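PDB 2DT4: PPC domain-containing protein from Pyrococcus horikoshii, which is of unknown function but belongs to the plant- and prokaryote-conserved (PPC) domain family, some plant relatives of which are DNA-binding proteins, and assembles as a trimer. Local coordinates for residues R10-R15 / I116-L121; N48-Y53 / L106-V111; M1-F6 / K122-E127. All blocks are in the same frame, centred on the assembly; numbering follows the deposited sequence.

Contact 1 of 3, residues R10-R15 / I116-L121; sequences RTYLFR and IFLQEL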
loop_
_atom_site.group_PDB
_atom_site.type_symbol
_atom_site.label_atom_id
_atom_site.label_comp_id
_atom_site.label_asym_id
_atom_site.label_seq_id
_atom_site.Cartn_x
_atom_site.Cartn_y
_atom_site.Cartn_z
ATOM N N ARG A 10 16.629 4.818 8.879
ATOM C CA ARG A 10 16.386 6.072 8.195
ATOM C C ARG A 10 15.091 5.999 7.402
ATOM O O ARG A 10 14.716 4.934 6.898
ATOM C CB ARG A 10 17.579 6.440 7.307
ATOM C CG ARG A 10 18.831 6.755 8.120
ATOM C CD ARG A 10 20.085 6.781 7.309
ATOM N NE ARG A 10 20.471 5.450 6.868
ATOM C CZ ARG A 10 21.365 5.154 5.920
ATOM N NH1 ARG A 10 21.614 3.865 5.657
ATOM N NH2 ARG A 10 21.995 6.111 5.256
ATOM N N THR A 11 14.434 7.141 7.319
ATOM C CA THR A 11 13.122 7.293 6.682
ATOM C C THR A 11 13.218 8.338 5.549
ATOM O O THR A 11 13.835 9.387 5.716
ATOM C CB THR A 11 12.119 7.756 7.738
ATOM O OG1 THR A 11 12.116 6.839 8.848
ATOM C CG2 THR A 11 10.713 7.776 7.165
ATOM N N TYR A 12 12.603 8.055 4.394
ATOM C CA TYR A 12 12.692 8.912 3.231
ATOM C C TYR A 12 11.372 9.067 2.472
ATOM O O TYR A 12 10.538 8.164 2.454
ATOM C CB TYR A 12 13.721 8.372 2.231
ATOM C CG TYR A 12 15.117 8.057 2.774
ATOM C CD1 TYR A 12 16.162 8.943 2.589
ATOM C CD2 TYR A 12 15.383 6.862 3.435
ATOM C CE1 TYR A 12 17.431 8.648 3.038
ATOM C CE2 TYR A 12 16.651 6.556 3.863
ATOM C CZ TYR A 12 17.663 7.457 3.674
ATOM O OH TYR A 12 18.949 7.130 4.082
ATOM N N LEU A 13 11.206 10.222 1.845
ATOM C CA LEU A 13 10.067 10.521 0.988
ATOM C C LEU A 13 10.600 11.427 -0.100
ATOM O O LEU A 13 11.172 12.469 0.215
ATOM C CB LEU A 13 8.943 11.217 1.774
ATOM C CG LEU A 13 7.705 11.524 0.918
ATOM C CD1 LEU A 13 7.075 10.257 0.342
ATOM C CD2 LEU A 13 6.706 12.321 1.744
ATOM N N PHE A 14 10.448 11.015 -1.357
ATOM C CA PHE A 14 11.091 11.726 -2.459
ATOM C C PHE A 14 10.389 11.498 -3.773
ATOM O O PHE A 14 9.660 10.494 -3.961
ATOM C CB PHE A 14 12.577 11.337 -2.590
ATOM C CG PHE A 14 12.834 9.857 -2.649
ATOM C CD1 PHE A 14 12.684 9.144 -3.829
ATOM C CD2 PHE A 14 13.194 9.179 -1.517
ATOM C CE1 PHE A 14 12.889 7.753 -3.853
ATOM C CE2 PHE A 14 13.412 7.821 -1.535
ATOM C CZ PHE A 14 13.241 7.095 -2.696
ATOM N N ARG A 15 10.641 12.429 -4.691
ATOM C CA ARG A 15 10.242 12.269 -6.064
ATOM C C ARG A 15 11.402 11.821 -6.912
ATOM O O ARG A 15 12.461 12.439 -6.919
ATOM C CB ARG A 15 9.686 13.563 -6.641
ATOM C CG ARG A 15 9.289 13.381 -8.073
ATOM C CD ARG A 15 8.338 14.411 -8.576
ATOM N NE ARG A 15 8.977 15.701 -8.711
ATOM C CZ ARG A 15 9.544 16.171 -9.828
ATOM N NH1 ARG A 15 10.060 17.405 -9.852
ATOM N NH2 ARG A 15 9.657 15.427 -10.891
ATOM N N ILE A 116 7.899 8.232 -3.857
ATOM C CA ILE A 116 8.250 7.042 -3.090
ATOM C C ILE A 116 8.583 7.313 -1.609
ATOM O O ILE A 116 9.350 8.257 -1.281
ATOM C CB ILE A 116 9.500 6.418 -3.782
ATOM C CG1 ILE A 116 9.275 6.104 -5.281
ATOM C CG2 ILE A 116 9.970 5.195 -3.022
ATOM C CD1 ILE A 116 8.059 5.281 -5.641
ATOM N N PHE A 117 8.059 6.416 -0.776
ATOM C CA PHE A 117 8.309 6.373 0.654
ATOM C C PHE A 117 9.186 5.147 0.892
ATOM O O PHE A 117 8.880 4.059 0.406
ATOM C CB PHE A 117 7.032 6.247 1.490
ATOM C CG PHE A 117 7.293 6.028 2.948
ATOM C CD1 PHE A 117 7.109 4.790 3.526
ATOM C CD2 PHE A 117 7.748 7.075 3.743
ATOM C CE1 PHE A 117 7.361 4.590 4.899
ATOM C CE2 PHE A 117 7.992 6.871 5.107
ATOM C CZ PHE A 117 7.788 5.643 5.672
ATOM N N LEU A 118 10.269 5.338 1.639
ATOM C CA LEU A 118 11.213 4.261 1.902
ATOM C C LEU A 118 11.606 4.266 3.362
ATOM O O LEU A 118 12.017 5.307 3.887
ATOM C CB LEU A 118 12.430 4.398 1.009
ATOM C CG LEU A 118 13.382 3.223 1.072
ATOM C CD1 LEU A 118 14.113 3.091 -0.245
ATOM C CD2 LEU A 118 14.407 3.324 2.213
ATOM N N GLN A 119 11.443 3.126 4.039
ATOM C CA GLN A 119 11.757 3.000 5.456
ATOM C C GLN A 119 12.801 1.911 5.612
ATOM O O GLN A 119 12.515 0.714 5.426
ATOM C CB GLN A 119 10.495 2.677 6.291
ATOM C CG GLN A 119 10.781 2.365 7.759
ATOM C CD GLN A 119 11.408 3.576 8.448
ATOM O OE1 GLN A 119 12.589 3.527 8.879
ATOM N NE2 GLN A 119 10.670 4.655 8.515
ATOM N N GLU A 120 13.991 2.332 6.032
ATOM C CA GLU A 120 15.070 1.394 6.276
ATOM C C GLU A 120 14.779 0.613 7.543
ATOM O O GLU A 120 14.218 1.168 8.482
ATOM C CB GLU A 120 16.388 2.172 6.454
ATOM C CG GLU A 120 17.578 1.326 6.820
ATOM C CD GLU A 120 18.820 2.131 7.077
ATOM O OE1 GLU A 120 19.905 1.618 6.710
ATOM O OE2 GLU A 120 18.722 3.245 7.647
ATOM N N LEU A 121 15.155 -0.665 7.547
ATOM C CA LEU A 121 15.048 -1.542 8.717
ATOM C C LEU A 121 16.426 -2.082 9.078
ATOM O O LEU A 121 17.221 -2.396 8.180
ATOM C CB LEU A 121 14.143 -2.714 8.372
ATOM C CG LEU A 121 12.701 -2.358 7.995
ATOM C CD1 LEU A 121 11.909 -3.621 7.710
ATOM C CD2 LEU A 121 11.973 -1.471 9.033
#
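Arg10 is joined to Glu120 through both backbone and side chain. Glu120 N donates to Arg10 O; Arg10 N donates to the anti lone pair of Glu120 OE2 (2.9 Å), while its guanidinium comes side-on, Arg10 NE reaching Glu120 OE2 at 2.9 Å and Arg10 NH1 reaching Glu120 OE1 at 3.0 Å. The bend at chi3 (-71°) brings the guanidinium back to the carboxylate, with the two planes 47° apart; its NH2 binds the Glu33 carbonyl. Thr11 lays CG2 3.5 Å from CE2 of the Phe117 ring. Tyr12 and Leu118 exchange two backbone bonds, and their side chains run alongside each other, the phenol hydroxyl going on to Glu33. Leu13 CD1 rests against the backbone of Ile116. At Phe14, chi1 of 52° sets CG between backbone N and carbonyl carbon, swinging one ring face over Ile116 O, 3.9 Å above the plane; Phe14 CE1 touches Ile116 CB at 3.6 Å. Putting glutamine in place of Glu120 would probably cost Arg10 its charge partner and turn an NH2 toward one of its donors. This antiparallel pair thus joins a regular ladder to a charged end, where one carboxylate ties down both backbone and side chain of Arg10.

Contact 2 of 3, residues N48-Y53 / L106-V111; sequences NPKIGY and LVEGEV
Lys50 and Glu108 hold the two strands together through backbone and side chain alike. Among the backbone bonds, Lys50 N donates to Glu108 O at 2.8 Å in a nearly straight line. The return bond is split: Val107 N donates to Lys50 O at 2.9 Å. Glu108 N reaches Lys50 O only weakly, at 3.3 Å. Two consecutive residues therefore face one, and the register slips by a residue before Ile51 comes opposite Leu106. The Val107 backbone angles, -88°/-47°, supply the local twist that brings both N-H groups to the same carbonyl. Next to these bonds, Pro49 CA lies 3.5 Å from Glu108 O in a CA-H...O contact.

The charged pair lies on one face of the sheet. The Lys50 and Glu108 chains run side by side, their methylenes in contact, with Lys50 CD 3.7 Å from Glu108 CG. A turn at chi4 (93°) carries the ammonium to the carboxylate, where Lys50 NZ meets Glu108 OE2 at 2.9 Å in a salt bridge whose hydrogen bond is weak.

Side-chain methyls touch the facing backbone: Val107 CG2 lies 3.7 Å from Gly52 N, where a side chain on the glycine would be tight, and Leu106 CD1 touches Lys50 O. The apolar part lies outside the pair, Ile51 and Leu106 both packing on Val92 of strand 85-95.

Water continues the pairing beyond the direct bonds: one molecule links Asn48 ND2 to Glu110 OE1, and another takes a weak bond from Glu110 N while donating to Asn48 O. Strand 49-55, flanked by 60-65 and 106-111, is the middle member of a small antiparallel sheet, and the two N-H groups, one weakly bound, that converge on Lys50 O are the signature of a classic beta bulge.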
loop_
_atom_site.group_PDB
_atom_site.type_symbol
_atom_site.label_atom_id
_atom_site.label_comp_id
_atom_site.label_asym_id
_atom_site.label_seq_id
_atom_site.Cartn_x
_atom_site.Cartn_y
_atom_site.Cartn_z
ATOM N N ASN A 48 5.290 2.834 -20.363
ATOM C CA ASN A 48 5.647 1.518 -20.860
ATOM C C ASN A 48 6.091 0.531 -19.768
ATOM O O ASN A 48 7.151 -0.114 -19.910
ATOM C CB ASN A 48 6.710 1.648 -21.934
ATOM C CG ASN A 48 6.402 2.767 -22.924
ATOM O OD1 ASN A 48 5.345 2.802 -23.550
ATOM N ND2 ASN A 48 7.342 3.709 -23.057
ATOM N N PRO A 49 5.309 0.405 -18.687
ATOM C CA PRO A 49 5.689 -0.530 -17.624
ATOM C C PRO A 49 5.610 -1.975 -18.102
ATOM O O PRO A 49 4.751 -2.337 -18.894
ATOM C CB PRO A 49 4.694 -0.227 -16.504
ATOM C CG PRO A 49 3.485 0.289 -17.207
ATOM C CD PRO A 49 4.034 1.072 -18.355
ATOM N N LYS A 50 6.534 -2.783 -17.616
ATOM C CA LYS A 50 6.477 -4.227 -17.827
ATOM C C LYS A 50 6.136 -4.875 -16.505
ATOM O O LYS A 50 6.802 -4.597 -15.499
ATOM C CB LYS A 50 7.797 -4.775 -18.348
ATOM C CG LYS A 50 8.207 -4.161 -19.662
ATOM C CD LYS A 50 9.397 -4.864 -20.267
ATOM C CE LYS A 50 9.661 -4.340 -21.660
ATOM N NZ LYS A 50 10.622 -3.243 -21.646
ATOM N N ILE A 51 5.122 -5.751 -16.523
ATOM C CA ILE A 51 4.704 -6.472 -15.319
ATOM C C ILE A 51 4.923 -7.969 -15.533
ATOM O O ILE A 51 5.016 -8.432 -16.662
ATOM C CB ILE A 51 3.226 -6.141 -14.933
ATOM C CG1 ILE A 51 2.286 -6.424 -16.103
ATOM C CG2 ILE A 51 3.144 -4.711 -14.415
ATOM C CD1 ILE A 51 0.799 -6.271 -15.787
ATOM N N GLY A 52 5.001 -8.687 -14.437
ATOM C CA GLY A 52 5.231 -10.120 -14.438
ATOM C C GLY A 52 4.237 -10.914 -13.623
ATOM O O GLY A 52 3.800 -10.489 -12.559
ATOM N N TYR A 53 3.881 -12.090 -14.149
ATOM C CA TYR A 53 3.078 -13.104 -13.474
ATOM C C TYR A 53 3.933 -14.366 -13.425
ATOM O O TYR A 53 4.373 -14.861 -14.484
ATOM C CB TYR A 53 1.816 -13.363 -14.282
ATOM C CG TYR A 53 0.970 -14.458 -13.719
ATOM C CD1 TYR A 53 0.009 -14.212 -12.737
ATOM C CD2 TYR A 53 1.110 -15.751 -14.189
ATOM C CE1 TYR A 53 -0.767 -15.233 -12.219
ATOM C CE2 TYR A 53 0.363 -16.758 -13.699
ATOM C CZ TYR A 53 -0.591 -16.509 -12.698
ATOM O OH TYR A 53 -1.320 -17.589 -12.267
ATOM N N LEU A 106 6.540 -5.933 -10.622
ATOM C CA LEU A 106 7.119 -4.917 -11.482
ATOM C C LEU A 106 8.447 -5.423 -12.028
ATOM O O LEU A 106 9.368 -5.681 -11.278
ATOM C CB LEU A 106 7.355 -3.604 -10.739
ATOM C CG LEU A 106 7.915 -2.483 -11.607
ATOM C CD1 LEU A 106 6.975 -2.086 -12.743
ATOM C CD2 LEU A 106 8.253 -1.291 -10.728
ATOM N N VAL A 107 8.508 -5.579 -13.341
ATOM C CA VAL A 107 9.717 -6.006 -14.038
ATOM C C VAL A 107 10.574 -4.793 -14.381
ATOM O O VAL A 107 11.781 -4.801 -14.120
ATOM C CB VAL A 107 9.372 -6.816 -15.311
ATOM C CG1 VAL A 107 10.665 -7.133 -16.110
ATOM C CG2 VAL A 107 8.655 -8.078 -14.901
ATOM N N GLU A 108 9.954 -3.751 -14.934
ATOM C CA GLU A 108 10.621 -2.454 -15.134
ATOM C C GLU A 108 9.596 -1.389 -15.439
ATOM O O GLU A 108 8.501 -1.708 -15.895
ATOM C CB GLU A 108 11.644 -2.524 -16.271
ATOM C CG GLU A 108 11.060 -2.864 -17.612
ATOM C CD GLU A 108 12.076 -2.749 -18.761
ATOM O OE1 GLU A 108 12.968 -3.597 -18.858
ATOM O OE2 GLU A 108 11.985 -1.810 -19.562
ATOM N N GLY A 109 9.955 -0.121 -15.233
ATOM C CA GLY A 109 9.015 0.931 -15.569
ATOM C C GLY A 109 9.714 2.276 -15.584
ATOM O O GLY A 109 10.401 2.667 -14.627
ATOM N N GLU A 110 9.469 2.995 -16.666
ATOM C CA GLU A 110 10.059 4.324 -16.809
ATOM C C GLU A 110 9.209 5.307 -16.005
ATOM O O GLU A 110 7.988 5.371 -16.155
ATOM C CB GLU A 110 10.099 4.732 -18.286
ATOM C CG GLU A 110 10.702 6.086 -18.474
ATOM C CD GLU A 110 10.692 6.507 -19.930
ATOM O OE1 GLU A 110 11.107 5.696 -20.777
ATOM O OE2 GLU A 110 10.220 7.622 -20.204
ATOM N N VAL A 111 9.856 6.089 -15.166
ATOM C CA VAL A 111 9.133 7.078 -14.355
ATOM C C VAL A 111 8.734 8.370 -15.051
ATOM O O VAL A 111 9.631 9.061 -15.528
ATOM C CB VAL A 111 10.024 7.543 -13.193
ATOM C CG1 VAL A 111 9.436 8.761 -12.442
ATOM C CG2 VAL A 111 10.311 6.380 -12.252
HETATM O O HOH W 1 9.880 3.412 -21.590
HETATM O O HOH W 2 9.461 1.053 -19.206
#

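Contact 3 of 3, residues M1-F6 / K122-E127; sequences MVTGMF and KGEKIE
An ST turn near the N-terminus, closed by Met5 N donating to Thr3 OG1 at 3.2 Å, presents a cluster of donors to the carboxylate of Glu124. Thr3 N bonds to the syn lone pair of Glu124 OE1 at 3.0 Å. Gly4 N reaches the same oxygen, also at 3.0 Å, from above the carboxylate plane. The Thr3 hydroxyl completes the grip, donating to Glu124 OE2 at 2.7 Å from the syn side, 34° out of plane. Chi1 of 72° holds that hydroxyl between backbone N and carbonyl carbon, where OG1 can receive the Met5 N-H while its own O-H donates to Glu124 OE2. Both carboxylate oxygens are thus engaged, which would be expected to favour the charged form. Beyond the turn, the Phe6 ring meets carbonyl oxygens at its edge, with Phe6 CE1 3.3 Å from Glu124 O, and Phe6 CZ touches Ile126 CG2 at 3.9 Å. Gly123, whose backbone angles call for glycine, passes close to Phe6 CD1. The first residues of strand 5-16, only weakly bonded here, lie near Lys122 and Gly123 of strand 114-123; Met5 and Phe6 pair in an antiparallel ladder with a strand of the third subunit, and Ile126 packs on Trp138 of its own chain and Leu13 of that third subunit.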
loop_
_atom_site.group_PDB
_atom_site.type_symbol
_atom_site.label_atom_id
_atom_site.label_comp_id
_atom_site.label_asym_id
_atom_site.label_seq_id
_atom_site.Cartn_x
_atom_site.Cartn_y
_atom_site.Cartn_z
ATOM N N MET A 1 18.547 -17.740 14.252
ATOM C CA MET A 1 17.092 -18.010 14.110
ATOM C C MET A 1 16.400 -16.780 13.537
ATOM O O MET A 1 16.645 -15.673 14.030
ATOM C CB MET A 1 16.465 -18.587 15.356
ATOM C CG MET A 1 15.418 -17.853 16.126
ATOM S SD MET A 1 14.560 -18.658 17.424
ATOM C CE MET A 1 13.890 -17.219 18.297
ATOM N N VAL A 2 15.440 -16.999 12.678
ATOM C CA VAL A 2 14.675 -15.887 12.118
ATOM C C VAL A 2 13.681 -15.376 13.165
ATOM O O VAL A 2 12.917 -16.148 13.725
ATOM C CB VAL A 2 13.954 -16.346 10.840
ATOM C CG1 VAL A 2 13.097 -15.222 10.255
ATOM C CG2 VAL A 2 14.975 -16.817 9.823
ATOM N N THR A 3 13.700 -14.083 13.449
ATOM C CA THR A 3 12.641 -13.479 14.252
ATOM C C THR A 3 11.755 -12.528 13.477
ATOM O O THR A 3 10.670 -12.244 13.914
ATOM C CB THR A 3 13.189 -12.722 15.467
ATOM O OG1 THR A 3 13.841 -11.502 15.063
ATOM C CG2 THR A 3 14.283 -13.531 16.166
ATOM N N GLY A 4 12.251 -11.980 12.378
ATOM C CA GLY A 4 11.500 -11.028 11.614
ATOM C C GLY A 4 11.400 -9.654 12.236
ATOM O O GLY A 4 10.714 -8.811 11.670
ATOM N N MET A 5 12.068 -9.416 13.373
ATOM C CA MET A 5 11.931 -8.145 14.082
ATOM C C MET A 5 13.149 -7.247 13.790
ATOM O O MET A 5 14.322 -7.686 13.821
ATOM C CB MET A 5 11.726 -8.352 15.589
ATOM C CG MET A 5 11.632 -7.050 16.346
ATOM S SD MET A 5 11.406 -7.128 18.147
ATOM C CE MET A 5 10.348 -7.615 18.124
ATOM N N PHE A 6 12.847 -5.988 13.495
ATOM C CA PHE A 6 13.837 -4.993 13.111
ATOM C C PHE A 6 13.586 -3.674 13.824
ATOM O O PHE A 6 12.479 -3.395 14.293
ATOM C CB PHE A 6 13.779 -4.731 11.595
ATOM C CG PHE A 6 14.064 -5.931 10.784
ATOM C CD1 PHE A 6 15.370 -6.268 10.469
ATOM C CD2 PHE A 6 13.047 -6.794 10.415
ATOM C CE1 PHE A 6 15.634 -7.418 9.753
ATOM C CE2 PHE A 6 13.309 -7.939 9.707
ATOM C CZ PHE A 6 14.625 -8.260 9.387
ATOM N N LYS A 122 16.714 -2.140 10.389
ATOM C CA LYS A 122 18.020 -2.535 10.903
ATOM C C LYS A 122 17.835 -3.749 11.798
ATOM O O LYS A 122 16.932 -3.817 12.617
ATOM C CB LYS A 122 18.653 -1.415 11.738
ATOM C CG LYS A 122 18.778 -0.045 11.085
ATOM C CD LYS A 122 19.869 -0.030 10.101
ATOM C CE LYS A 122 20.491 1.360 10.005
ATOM N NZ LYS A 122 21.569 1.496 9.033
ATOM N N GLY A 123 18.703 -4.721 11.642
ATOM C CA GLY A 123 18.627 -5.901 12.478
ATOM C C GLY A 123 19.308 -7.084 11.860
ATOM O O GLY A 123 20.343 -6.988 11.200
ATOM N N GLU A 124 18.705 -8.223 12.105
ATOM C CA GLU A 124 19.221 -9.489 11.671
ATOM C C GLU A 124 19.228 -9.590 10.166
ATOM O O GLU A 124 18.556 -8.831 9.466
ATOM C CB GLU A 124 18.350 -10.600 12.258
ATOM C CG GLU A 124 16.979 -10.719 11.583
ATOM C CD GLU A 124 16.007 -11.602 12.324
ATOM O OE1 GLU A 124 15.172 -12.249 11.643
ATOM O OE2 GLU A 124 16.043 -11.607 13.584
ATOM N N LYS A 125 19.979 -10.558 9.669
ATOM C CA LYS A 125 20.071 -10.790 8.258
ATOM C C LYS A 125 18.712 -11.192 7.724
ATOM O O LYS A 125 17.940 -11.923 8.379
ATOM C CB LYS A 125 21.100 -11.867 7.972
ATOM C CG LYS A 125 22.511 -11.319 8.156
ATOM C CD LYS A 125 23.558 -12.328 7.762
ATOM C CE LYS A 125 24.923 -11.893 8.245
ATOM N NZ LYS A 125 25.767 -13.114 8.447
ATOM N N ILE A 126 18.477 -10.738 6.494
ATOM C CA ILE A 126 17.248 -11.033 5.767
ATOM C C ILE A 126 17.656 -10.989 4.296
ATOM O O ILE A 126 17.736 -9.943 3.678
ATOM C CB ILE A 126 16.042 -10.110 6.134
ATOM C CG1 ILE A 126 14.769 -10.524 5.410
ATOM C CG2 ILE A 126 16.344 -8.652 5.906
ATOM C CD1 ILE A 126 13.548 -9.779 5.910
ATOM N N GLU A 127 18.093 -12.133 3.801
ATOM C CA GLU A 127 18.703 -12.202 2.471
ATOM C C GLU A 127 17.955 -13.103 1.489
ATOM O O GLU A 127 17.481 -14.197 1.884
ATOM C CB GLU A 127 20.110 -12.766 2.727
ATOM C CG GLU A 127 21.004 -12.869 1.506
ATOM C CD GLU A 127 22.451 -13.201 1.858
ATOM O OE1 GLU A 127 22.817 -13.288 3.079
ATOM O OE2 GLU A 127 23.213 -13.383 0.883
#

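Contacts 1 and 3 both draw on strands 5-16 and 114-123; their centres are 19 Å apart, and they touch where Leu121 CB meets Phe6 CB at 3.8 Å. Lys122 of contact 3 also shares Glu120 OE1 with Arg10 of contact 1. Contact 2 belongs to a separate three-stranded sheet across the chain's centre, 21 Å from contact 1 and 29 Å from contact 3 between centres, although 114-123 is the next strand after 106-111. Contact 1 mainly meets the second subunit, where Thr11 and Tyr12 continue the ladder, and reaches the third only by Leu121; contact 2 meets the third through Ile51 and Tyr53, contact 3 through Met5, Phe6 and Ile126, so both sheets take part in trimer assembly.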